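Long-range contacts in FBP protein (Leishmania major, PDB 5OEZ), which probably hydrolyses fructose 1,6-bisphosphate to fructose 6-phosphate and phosphate with the help of magnesium, a step of carbohydrate biosynthesis, and works as a homotetramer: residues 168-173 with 251-256; 185-190 with 289-294; 206-211 with 293-298. One frame throughout, in Å; residues are numbered along the deposited sequence.

Interaction 1. Residues 168-173 with 251-256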
ATOM      1  N   ALA C 168       6.125  16.145  23.748  1.00 32.36           N
ATOM      2  CA  ALA C 168       4.926  16.518  23.018  1.00 34.12           C
ATOM      3  C   ALA C 168       5.081  16.181  21.547  1.00 32.48           C
ATOM      4  O   ALA C 168       6.183  16.184  21.029  1.00 35.68           O
ATOM      5  CB  ALA C 168       4.651  18.012  23.173  1.00 31.51           C
ATOM      6  N   GLY C 169       3.971  15.960  20.862  1.00 31.11           N
ATOM      7  CA  GLY C 169       4.021  15.786  19.427  1.00 30.50           C
ATOM      8  C   GLY C 169       2.671  15.901  18.768  1.00 30.51           C
ATOM      9  O   GLY C 169       1.645  15.968  19.449  1.00 32.81           O
ATOM     10  N   TYR C 170       2.669  15.877  17.435  1.00 30.06           N
ATOM     11  CA  TYR C 170       1.435  15.736  16.681  1.00 32.10           C
ATOM     12  C   TYR C 170       1.635  14.895  15.424  1.00 36.40           C
ATOM     13  O   TYR C 170       2.752  14.656  14.999  1.00 34.67           O
ATOM     14  CB  TYR C 170       0.842  17.099  16.341  1.00 32.64           C
ATOM     15  CG  TYR C 170       1.671  17.940  15.412  1.00 35.56           C
ATOM     16  CD1 TYR C 170       1.681  17.707  14.030  1.00 35.47           C
ATOM     17  CD2 TYR C 170       2.442  18.971  15.903  1.00 34.10           C
ATOM     18  CE1 TYR C 170       2.456  18.490  13.184  1.00 35.18           C
ATOM     19  CE2 TYR C 170       3.228  19.746  15.070  1.00 38.67           C
ATOM     20  CZ  TYR C 170       3.232  19.500  13.713  1.00 35.24           C
ATOM     21  OH  TYR C 170       4.005  20.258  12.875  1.00 34.88           O
ATOM     22  N   ALA C 171       0.524  14.415  14.880  1.00 39.06           N
ATOM     23  CA  ALA C 171       0.485  13.778  13.581  1.00 39.57           C
ATOM     24  C   ALA C 171      -0.434  14.581  12.646  1.00 38.96           C
ATOM     25  O   ALA C 171      -1.485  15.049  13.067  1.00 33.36           O
ATOM     26  CB  ALA C 171      -0.002  12.346  13.714  1.00 37.85           C
ATOM     27  N   VAL C 172      -0.020  14.737  11.388  1.00 36.71           N
ATOM     28  CA  VAL C 172      -0.837  15.371  10.356  1.00 39.30           C
ATOM     29  C   VAL C 172      -1.169  14.318   9.320  1.00 39.36           C
ATOM     30  O   VAL C 172      -0.268  13.716   8.753  1.00 40.81           O
ATOM     31  CB  VAL C 172      -0.086  16.467   9.598  1.00 41.82           C
ATOM     32  CG1 VAL C 172      -1.073  17.397   8.902  1.00 46.02           C
ATOM     33  CG2 VAL C 172       0.805  17.239  10.518  1.00 46.83           C
ATOM     34  N   TYR C 173      -2.453  14.113   9.074  1.00 43.49           N
ATOM     35  CA  TYR C 173      -2.932  13.176   8.076  1.00 43.77           C
ATOM     36  C   TYR C 173      -3.346  13.976   6.844  1.00 43.19           C
ATOM     37  O   TYR C 173      -4.439  14.523   6.781  1.00 53.79           O
ATOM     38  CB  TYR C 173      -4.116  12.374   8.627  1.00 47.49           C
ATOM     39  CG  TYR C 173      -3.877  11.743   9.984  1.00 49.94           C
ATOM     40  CD1 TYR C 173      -3.213  10.515  10.106  1.00 43.95           C
ATOM     41  CD2 TYR C 173      -4.319  12.370  11.159  1.00 44.03           C
ATOM     42  CE1 TYR C 173      -2.983   9.949  11.356  1.00 45.84           C
ATOM     43  CE2 TYR C 173      -4.091  11.806  12.410  1.00 43.16           C
ATOM     44  CZ  TYR C 173      -3.426  10.592  12.509  1.00 46.24           C
ATOM     45  OH  TYR C 173      -3.223  10.012  13.744  1.00 44.44           O
ATOM     46  N   SER C 251      -8.106  23.413  10.183  1.00 52.83           N
ATOM     47  CA  SER C 251      -7.630  22.282  10.978  1.00 61.70           C
ATOM     48  C   SER C 251      -6.436  22.846  11.722  1.00 52.83           C
ATOM     49  O   SER C 251      -5.429  23.217  11.115  1.00 49.95           O
ATOM     50  CB  SER C 251      -7.211  21.096  10.090  1.00 66.77           C
ATOM     51  OG  SER C 251      -6.276  20.219  10.729  1.00 70.73           O
ATOM     52  N   MET C 252      -6.557  22.907  13.037  1.00 46.17           N
ATOM     53  CA  MET C 252      -5.514  23.458  13.874  1.00 47.40           C
ATOM     54  C   MET C 252      -4.137  22.808  13.616  1.00 43.54           C
ATOM     55  O   MET C 252      -3.126  23.504  13.508  1.00 40.40           O
ATOM     56  CB  MET C 252      -5.918  23.265  15.324  1.00 50.72           C
ATOM     57  CG  MET C 252      -4.994  23.911  16.345  1.00 70.48           C
ATOM     58  SD  MET C 252      -4.617  22.758  17.678  1.00 98.82           S
ATOM     59  CE  MET C 252      -6.271  22.304  18.196  1.00 84.55           C
ATOM     60  N   VAL C 253      -4.103  21.484  13.514  1.00 42.02           N
ATOM     61  CA  VAL C 253      -2.824  20.775  13.322  1.00 43.59           C
ATOM     62  C   VAL C 253      -2.224  21.130  11.950  1.00 40.92           C
ATOM     63  O   VAL C 253      -1.036  21.453  11.847  1.00 40.23           O
ATOM     64  CB  VAL C 253      -2.966  19.254  13.498  1.00 38.85           C
ATOM     65  CG1 VAL C 253      -1.638  18.568  13.233  1.00 45.31           C
ATOM     66  CG2 VAL C 253      -3.428  18.917  14.910  1.00 39.86           C
ATOM     67  N   GLY C 254      -3.055  21.140  10.921  1.00 36.54           N
ATOM     68  CA  GLY C 254      -2.609  21.568   9.594  1.00 40.19           C
ATOM     69  C   GLY C 254      -2.083  22.990   9.576  1.00 45.40           C
ATOM     70  O   GLY C 254      -1.023  23.245   9.008  1.00 48.34           O
ATOM     71  N   ASP C 255      -2.795  23.925  10.224  1.00 43.64           N
ATOM     72  CA  ASP C 255      -2.375  25.325  10.210  1.00 40.48           C
ATOM     73  C   ASP C 255      -1.089  25.508  11.017  1.00 36.78           C
ATOM     74  O   ASP C 255      -0.176  26.226  10.585  1.00 42.50           O
ATOM     75  CB  ASP C 255      -3.500  26.267  10.672  1.00 44.81           C
ATOM     76  CG  ASP C 255      -4.609  26.459   9.603  1.00 49.20           C
ATOM     77  OD1 ASP C 255      -4.294  26.865   8.448  1.00 50.58           O
ATOM     78  OD2 ASP C 255      -5.814  26.240   9.918  1.00 46.57           O
ATOM     79  N   ILE C 256      -0.983  24.834  12.156  1.00 38.28           N
ATOM     80  CA  ILE C 256       0.239  24.920  12.965  1.00 45.03           C
ATOM     81  C   ILE C 256       1.433  24.286  12.240  1.00 42.96           C
ATOM     82  O   ILE C 256       2.539  24.832  12.266  1.00 39.37           O
ATOM     83  CB  ILE C 256       0.059  24.280  14.361  1.00 49.12           C
ATOM     84  CG1 ILE C 256      -0.929  25.086  15.201  1.00 54.19           C
ATOM     85  CG2 ILE C 256       1.404  24.129  15.061  1.00 46.51           C
ATOM     86  CD1 ILE C 256      -0.382  26.398  15.686  1.00 67.57           C
TER

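Interaction 2. Residues 185-190 with 289-294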
ATOM      1  N   HIS C 185      14.702  18.928  23.461  1.00 56.71           N
ATOM      2  CA  HIS C 185      15.954  19.249  22.771  1.00 63.50           C
ATOM      3  C   HIS C 185      15.704  19.495  21.275  1.00 56.95           C
ATOM      4  O   HIS C 185      16.348  18.906  20.419  1.00 61.29           O
ATOM      5  CB  HIS C 185      16.972  18.119  23.016  1.00 74.68           C
ATOM      6  CG  HIS C 185      17.182  17.829  24.470  1.00 82.93           C
ATOM      7  ND1 HIS C 185      16.546  16.793  25.123  1.00 92.08           N
ATOM      8  CD2 HIS C 185      17.897  18.482  25.414  1.00 87.30           C
ATOM      9  CE1 HIS C 185      16.893  16.799  26.398  1.00 90.82           C
ATOM     10  NE2 HIS C 185      17.710  17.815  26.601  1.00 92.41           N
ATOM     11  N   GLY C 186      14.781  20.406  20.985  1.00 50.15           N
ATOM     12  CA  GLY C 186      14.432  20.770  19.618  1.00 50.01           C
ATOM     13  C   GLY C 186      13.314  19.910  19.062  1.00 43.96           C
ATOM     14  O   GLY C 186      12.723  19.098  19.768  1.00 43.58           O
ATOM     15  N   VAL C 187      13.023  20.094  17.787  1.00 40.34           N
ATOM     16  CA  VAL C 187      11.885  19.444  17.150  1.00 40.54           C
ATOM     17  C   VAL C 187      12.367  18.651  15.937  1.00 40.76           C
ATOM     18  O   VAL C 187      13.212  19.132  15.175  1.00 43.84           O
ATOM     19  CB  VAL C 187      10.860  20.495  16.714  1.00 44.90           C
ATOM     20  CG1 VAL C 187       9.651  19.865  16.021  1.00 45.09           C
ATOM     21  CG2 VAL C 187      10.398  21.283  17.924  1.00 42.34           C
ATOM     22  N   ASP C 188      11.823  17.446  15.759  1.00 38.91           N
ATOM     23  CA  ASP C 188      12.127  16.617  14.590  1.00 39.63           C
ATOM     24  C   ASP C 188      10.873  16.103  13.943  1.00 38.58           C
ATOM     25  O   ASP C 188       9.918  15.731  14.621  1.00 40.58           O
ATOM     26  CB  ASP C 188      13.035  15.477  14.986  1.00 46.65           C
ATOM     27  CG  ASP C 188      14.337  15.977  15.558  1.00 61.50           C
ATOM     28  OD1 ASP C 188      15.208  16.392  14.773  1.00 61.32           O
ATOM     29  OD2 ASP C 188      14.461  16.008  16.800  1.00 72.09           O
ATOM     30  N   GLY C 189      10.879  16.108  12.613  1.00 38.13           N
ATOM     31  CA  GLY C 189       9.743  15.687  11.821  1.00 34.70           C
ATOM     32  C   GLY C 189      10.014  14.390  11.106  1.00 36.39           C
ATOM     33  O   GLY C 189      11.078  14.205  10.517  1.00 39.40           O
ATOM     34  N   PHE C 190       9.035  13.498  11.154  1.00 36.83           N
ATOM     35  CA  PHE C 190       9.115  12.199  10.538  1.00 35.92           C
ATOM     36  C   PHE C 190       7.972  12.043   9.556  1.00 38.55           C
ATOM     37  O   PHE C 190       6.920  12.647   9.722  1.00 36.82           O
ATOM     38  CB  PHE C 190       9.051  11.098  11.603  1.00 36.05           C
ATOM     39  CG  PHE C 190      10.157  11.183  12.616  1.00 37.61           C
ATOM     40  CD1 PHE C 190      10.102  12.118  13.643  1.00 39.37           C
ATOM     41  CD2 PHE C 190      11.245  10.338  12.550  1.00 39.38           C
ATOM     42  CE1 PHE C 190      11.122  12.218  14.573  1.00 42.22           C
ATOM     43  CE2 PHE C 190      12.270  10.426  13.479  1.00 45.84           C
ATOM     44  CZ  PHE C 190      12.202  11.370  14.500  1.00 45.03           C
ATOM     45  N   ALA C 289       2.300  24.448  22.188  1.00 38.96           N
ATOM     46  CA  ALA C 289       3.202  25.486  22.678  1.00 41.21           C
ATOM     47  C   ALA C 289       4.633  24.956  22.866  1.00 37.44           C
ATOM     48  O   ALA C 289       5.592  25.653  22.546  1.00 49.76           O
ATOM     49  CB  ALA C 289       2.671  26.077  23.976  1.00 39.29           C
ATOM     50  N   MET C 290       4.771  23.751  23.421  1.00 37.83           N
ATOM     51  CA  MET C 290       6.104  23.153  23.641  1.00 41.48           C
ATOM     52  C   MET C 290       6.812  22.916  22.317  1.00 38.53           C
ATOM     53  O   MET C 290       7.992  23.176  22.189  1.00 39.63           O
ATOM     54  CB  MET C 290       6.022  21.833  24.418  1.00 42.36           C
ATOM     55  CG  MET C 290       7.374  21.366  24.948  1.00 48.07           C
ATOM     56  SD  MET C 290       7.308  19.731  25.710  1.00 52.65           S
ATOM     57  CE  MET C 290       9.056  19.405  25.970  1.00 45.70           C
ATOM     58  N   ILE C 291       6.079  22.447  21.319  1.00 38.25           N
ATOM     59  CA  ILE C 291       6.663  22.237  19.997  1.00 36.87           C
ATOM     60  C   ILE C 291       7.127  23.549  19.366  1.00 36.28           C
ATOM     61  O   ILE C 291       8.263  23.646  18.922  1.00 43.49           O
ATOM     62  CB  ILE C 291       5.674  21.512  19.077  1.00 39.36           C
ATOM     63  CG1 ILE C 291       5.487  20.068  19.569  1.00 40.67           C
ATOM     64  CG2 ILE C 291       6.182  21.493  17.645  1.00 45.95           C
ATOM     65  CD1 ILE C 291       4.139  19.488  19.203  1.00 45.20           C
ATOM     66  N   VAL C 292       6.257  24.556  19.375  1.00 35.01           N
ATOM     67  CA  VAL C 292       6.569  25.876  18.808  1.00 35.99           C
ATOM     68  C   VAL C 292       7.763  26.518  19.513  1.00 36.38           C
ATOM     69  O   VAL C 292       8.640  27.072  18.854  1.00 38.89           O
ATOM     70  CB  VAL C 292       5.325  26.819  18.841  1.00 42.23           C
ATOM     71  CG1 VAL C 292       5.677  28.274  18.563  1.00 42.54           C
ATOM     72  CG2 VAL C 292       4.284  26.335  17.844  1.00 41.06           C
ATOM     73  N   GLU C 293       7.811  26.465  20.841  1.00 34.47           N
ATOM     74  CA  GLU C 293       8.976  27.042  21.564  1.00 38.21           C
ATOM     75  C   GLU C 293      10.271  26.310  21.237  1.00 42.89           C
ATOM     76  O   GLU C 293      11.292  26.937  21.003  1.00 45.67           O
ATOM     77  CB  GLU C 293       8.770  27.057  23.087  1.00 39.03           C
ATOM     78  CG  GLU C 293       7.801  28.121  23.598  1.00 50.03           C
ATOM     79  CD  GLU C 293       7.897  28.360  25.113  1.00 59.97           C
ATOM     80  OE1 GLU C 293       8.829  27.824  25.761  1.00 57.07           O
ATOM     81  OE2 GLU C 293       7.039  29.104  25.663  1.00 67.54           O
ATOM     82  N   GLN C 294      10.215  24.979  21.220  1.00 48.72           N
ATOM     83  CA  GLN C 294      11.385  24.155  20.913  1.00 45.92           C
ATOM     84  C   GLN C 294      11.897  24.356  19.490  1.00 43.34           C
ATOM     85  O   GLN C 294      13.058  24.100  19.218  1.00 43.11           O
ATOM     86  CB  GLN C 294      11.071  22.685  21.169  1.00 44.15           C
ATOM     87  CG  GLN C 294      10.912  22.348  22.645  1.00 42.81           C
ATOM     88  CD  GLN C 294      12.221  22.459  23.407  1.00 45.91           C
ATOM     89  OE1 GLN C 294      13.267  21.983  22.963  1.00 48.96           O
ATOM     90  NE2 GLN C 294      12.170  23.095  24.560  1.00 49.03           N
TER

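Interaction 3. Residues 206-211 with 293-298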
ATOM      1  N   ILE C 206      13.811  21.195  13.138  1.00 48.09           N
ATOM      2  CA  ILE C 206      12.897  22.186  12.584  1.00 45.01           C
ATOM      3  C   ILE C 206      13.037  23.513  13.338  1.00 48.13           C
ATOM      4  O   ILE C 206      12.958  23.540  14.568  1.00 47.11           O
ATOM      5  CB  ILE C 206      11.434  21.719  12.658  1.00 45.26           C
ATOM      6  CG1 ILE C 206      11.228  20.518  11.739  1.00 42.22           C
ATOM      7  CG2 ILE C 206      10.489  22.852  12.271  1.00 42.03           C
ATOM      8  CD1 ILE C 206       9.882  19.854  11.858  1.00 44.27           C
ATOM      9  N   SER C 207      13.260  24.590  12.586  1.00 50.03           N
ATOM     10  CA  SER C 207      13.406  25.935  13.131  1.00 58.63           C
ATOM     11  C   SER C 207      12.395  26.831  12.444  1.00 51.06           C
ATOM     12  O   SER C 207      12.473  27.002  11.228  1.00 44.25           O
ATOM     13  CB  SER C 207      14.807  26.500  12.853  1.00 55.85           C
ATOM     14  OG  SER C 207      15.805  25.846  13.602  1.00 86.23           O
ATOM     15  N   ILE C 208      11.479  27.414  13.214  1.00 50.27           N
ATOM     16  CA  ILE C 208      10.490  28.377  12.668  1.00 53.37           C
ATOM     17  C   ILE C 208      11.238  29.687  12.386  1.00 48.50           C
ATOM     18  O   ILE C 208      11.930  30.200  13.258  1.00 49.51           O
ATOM     19  CB  ILE C 208       9.296  28.755  13.629  1.00 55.34           C
ATOM     20  CG1 ILE C 208       8.550  27.573  14.270  1.00 65.72           C
ATOM     21  CG2 ILE C 208       8.241  29.619  12.910  1.00 52.31           C
ATOM     22  CD1 ILE C 208       7.605  27.993  15.385  1.00 90.05           C
ATOM     23  N   PRO C 209      11.112  30.230  11.167  1.00 46.13           N
ATOM     24  CA  PRO C 209      11.737  31.536  10.892  1.00 48.19           C
ATOM     25  C   PRO C 209      11.291  32.640  11.866  1.00 49.73           C
ATOM     26  O   PRO C 209      10.158  32.618  12.316  1.00 45.17           O
ATOM     27  CB  PRO C 209      11.254  31.863   9.474  1.00 52.53           C
ATOM     28  CG  PRO C 209      10.940  30.528   8.849  1.00 49.22           C
ATOM     29  CD  PRO C 209      10.471  29.648   9.966  1.00 47.05           C
ATOM     30  N   LYS C 210      12.187  33.567  12.186  1.00 50.31           N
ATOM     31  CA  LYS C 210      11.877  34.637  13.125  1.00 60.17           C
ATOM     32  C   LYS C 210      10.792  35.577  12.600  1.00 55.55           C
ATOM     33  O   LYS C 210      10.022  36.107  13.399  1.00 60.41           O
ATOM     34  CB  LYS C 210      13.129  35.416  13.570  1.00 56.08           C
ATOM     35  CG  LYS C 210      13.775  36.272  12.495  1.00 76.37           C
ATOM     36  CD  LYS C 210      15.115  36.826  12.947  1.00 87.93           C
ATOM     37  CE  LYS C 210      15.706  37.791  11.917  1.00 94.08           C
ATOM     38  NZ  LYS C 210      16.930  38.496  12.402  1.00 95.81           N
ATOM     39  N   LYS C 211      10.732  35.785  11.284  1.00 49.26           N
ATOM     40  CA  LYS C 211       9.603  36.480  10.667  1.00 51.52           C
ATOM     41  C   LYS C 211       9.182  35.862   9.335  1.00 56.70           C
ATOM     42  O   LYS C 211       9.980  35.244   8.641  1.00 63.01           O
ATOM     43  CB  LYS C 211       9.899  37.966  10.479  1.00 63.97           C
ATOM     44  CG  LYS C 211      11.007  38.298   9.490  1.00 87.58           C
ATOM     45  CD  LYS C 211      10.758  39.658   8.844  1.00 98.85           C
ATOM     46  CE  LYS C 211       9.746  39.543   7.690  1.00115.14           C
ATOM     47  NZ  LYS C 211       8.816  40.703   7.563  1.00107.27           N
ATOM     48  N   GLU C 293       7.811  26.465  20.841  1.00 34.47           N
ATOM     49  CA  GLU C 293       8.976  27.042  21.564  1.00 38.21           C
ATOM     50  C   GLU C 293      10.271  26.310  21.237  1.00 42.89           C
ATOM     51  O   GLU C 293      11.292  26.937  21.003  1.00 45.67           O
ATOM     52  CB  GLU C 293       8.770  27.057  23.087  1.00 39.03           C
ATOM     53  CG  GLU C 293       7.801  28.121  23.598  1.00 50.03           C
ATOM     54  CD  GLU C 293       7.897  28.360  25.113  1.00 59.97           C
ATOM     55  OE1 GLU C 293       8.829  27.824  25.761  1.00 57.07           O
ATOM     56  OE2 GLU C 293       7.039  29.104  25.663  1.00 67.54           O
ATOM     57  N   GLN C 294      10.215  24.979  21.220  1.00 48.72           N
ATOM     58  CA  GLN C 294      11.385  24.155  20.913  1.00 45.92           C
ATOM     59  C   GLN C 294      11.897  24.356  19.490  1.00 43.34           C
ATOM     60  O   GLN C 294      13.058  24.100  19.218  1.00 43.11           O
ATOM     61  CB  GLN C 294      11.071  22.685  21.169  1.00 44.15           C
ATOM     62  CG  GLN C 294      10.912  22.348  22.645  1.00 42.81           C
ATOM     63  CD  GLN C 294      12.221  22.459  23.407  1.00 45.91           C
ATOM     64  OE1 GLN C 294      13.267  21.983  22.963  1.00 48.96           O
ATOM     65  NE2 GLN C 294      12.170  23.095  24.560  1.00 49.03           N
ATOM     66  N   ALA C 295      11.032  24.813  18.589  1.00 39.02           N
ATOM     67  CA  ALA C 295      11.443  25.182  17.239  1.00 45.07           C
ATOM     68  C   ALA C 295      11.895  26.640  17.102  1.00 44.85           C
ATOM     69  O   ALA C 295      12.192  27.077  15.993  1.00 49.20           O
ATOM     70  CB  ALA C 295      10.300  24.903  16.266  1.00 46.09           C
ATOM     71  N   GLY C 296      11.937  27.389  18.203  1.00 43.04           N
ATOM     72  CA  GLY C 296      12.388  28.782  18.195  1.00 40.44           C
ATOM     73  C   GLY C 296      11.306  29.847  18.025  1.00 39.60           C
ATOM     74  O   GLY C 296      11.624  30.995  17.789  1.00 43.65           O
ATOM     75  N   GLY C 297      10.038  29.477  18.126  1.00 38.82           N
ATOM     76  CA  GLY C 297       8.938  30.449  18.029  1.00 43.02           C
ATOM     77  C   GLY C 297       8.458  30.923  19.399  1.00 38.33           C
ATOM     78  O   GLY C 297       9.095  30.643  20.407  1.00 37.11           O
ATOM     79  N   LYS C 298       7.316  31.613  19.414  1.00 41.68           N
ATOM     80  CA  LYS C 298       6.645  32.015  20.654  1.00 41.24           C
ATOM     81  C   LYS C 298       5.251  31.475  20.654  1.00 43.51           C
ATOM     82  O   LYS C 298       4.625  31.316  19.595  1.00 36.32           O
ATOM     83  CB  LYS C 298       6.579  33.522  20.806  1.00 52.40           C
ATOM     84  CG  LYS C 298       7.905  34.162  21.152  1.00 58.05           C
ATOM     85  CD  LYS C 298       7.720  35.591  21.644  1.00 68.26           C
ATOM     86  CE  LYS C 298       9.066  36.147  22.086  1.00 73.96           C
ATOM     87  NZ  LYS C 298       8.938  37.493  22.699  1.00 89.88           N
TER
HETATM   88  O   HOH W   1      10.697  32.323  15.349  1.00 38.85           O

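Interaction 1. Residues 168-173 with 251-256
With CG between the backbone N and the carbonyl carbon (chi1 65°), Y170 brings the CD1 side of its ring to V253, while on the helix V253 turns CG1 anti to its own backbone N (chi1 178°) and drives that methyl at the strand. CG1 of V253 is the hub of the contact. It meets Y170 CD1 at 3.5 Å, approaching the ring obliquely, and V253 CG1 lies just as close, 3.5 Å, to the backbone O of A171. A third neighbour is the CG2 methyl of V172, 3.9 Å from V253 CG1, so one branch of one valine fills the groove between two strand side chains and the carbonyl between them. The side chains of Y170 and V172 run alongside that of V253, pointing the other way. At the far margin V172 CG1 lies 4.5 Å from G254 CA. All five touching residues are buried; the side-chain packing is apolar, with one methyl also set against a backbone oxygen. The phenol of Y170 takes its polar partner further along the same helix, H257. S251 occupies the N-cap, its OG accepting a weak bond from G254 N. The amide of V253 is bound by D121, which with M252 binds fructose 6-phosphate in a ligand-bound structure; D121 also binds manganese there, and neither ligand is present here. The axes of strand 168-173 and helix 252-256 lie at 99°, joining the large sheet to the second half of the chain; helix 281-294 packs against Y170 and I256, and helix 27-47 touches A171 and Y173.

Interaction 2. Residues 185-190 with 289-294
V187 and G186 meet the last turn of helix 281-294 in two different ways, one a close methyl contact, the other polar and nearer to solvent. The tight part belongs to V187. Its CG2 methyl lies 3.3 Å from the backbone O of I291 and 3.6 Å from Q294 CB, resting against both, a turn apart on the helix. CG1, placed anti to the backbone N (chi1 179°), faces the CG2 methyl of I291 more loosely at 4.2 Å, and the two side chains cross at about a right angle. V180 and T182 of the neighbouring strand 177-182 touch V187 and I291 respectively, which places this part within the interior between sheet and helix. Towards solvent the packing thins out: Q294 and G186 are both partly exposed, and H185 is exposed and poorly ordered, its side chain starting away from the helix. One hydrogen bond joins the segments here. The chain of Q294 bends at chi2 (-68°) and carries its amide over the backbone at G186, where OE1 accepts from G186 N at 2.9 Å. The N-H points nearly straight at the oxygen (170°), and the donor lies in the carbonyl plane. The amide of H185 is also near OE1, but at a poor angle. G186 has positive phi, a conformation in which glycine avoids a clash with the preceding carbonyl. A neutral side-chain carbonyl therefore satisfies a main-chain N-H close to V187, consistent with holding G186 against the helix end, while V187 packs its methyls on Q294 CB and I291.

Interaction 3. Residues 206-211 with 293-298
I208 N donates to A295 O at 2.9 Å, the one direct hydrogen bond between the two segments, with an N-H...O angle of 155° and the donor tilted 24° from the carbonyl plane. The same oxygen also receives the CA-H of S207, whose CA lies 3.3 Å away, so consecutive residues of the extended chain converge on one carbonyl. A295 answers in the other direction through its methyl, whose CB comes to 3.4 Å from the backbone O of I206. I208 puts CG1 anti to its carbonyl carbon (chi1 -50°), which sets I208 CG1 3.8 Å from A295 CB. The extended second torsion then carries I208 CD1 to 3.8 Å from G297 CA, packing directly on an alpha carbon that has no side chain. Further along, a water 2.9 Å from G296 O can donate to G296 O or P209 O and so may bridge the segments. L260 of helix 252-262 covers both A295 and I208, while S324 touches I208 and binds the carbonyl of P209. G296 turns the chain with positive phi, its N bonded back to E293 O, and G297 N probably bonds V292 O: this is a Schellman motif, a common C-terminal ending of an alpha-helix, here closing helix 281-294 against the connection between strands 198-203 and 214-216.

Overall arrangement
Helix 281-294 ties the three contacts together. Interactions 2 and 3, with centres 8 Å apart, share E293 and Q294 and follow one another around its C-terminal end; V187 O and I206 N, 3.0 Å apart, probably bond them on the other side. Interaction 1 meets interaction 2 through I291, whose CD1 is 3.7 Å from Y170 CD2, and both reach the same large sheet. Interactions 1 and 3 do not touch, their nearest atoms being about 6 Å apart. Interaction 1 borders the fructose 6-phosphate and manganese site, empty here: V253 and D121 have side chains about 3 Å apart. In interaction 2, H185 is about 9 Å from F28 of the AMP site, between side chains.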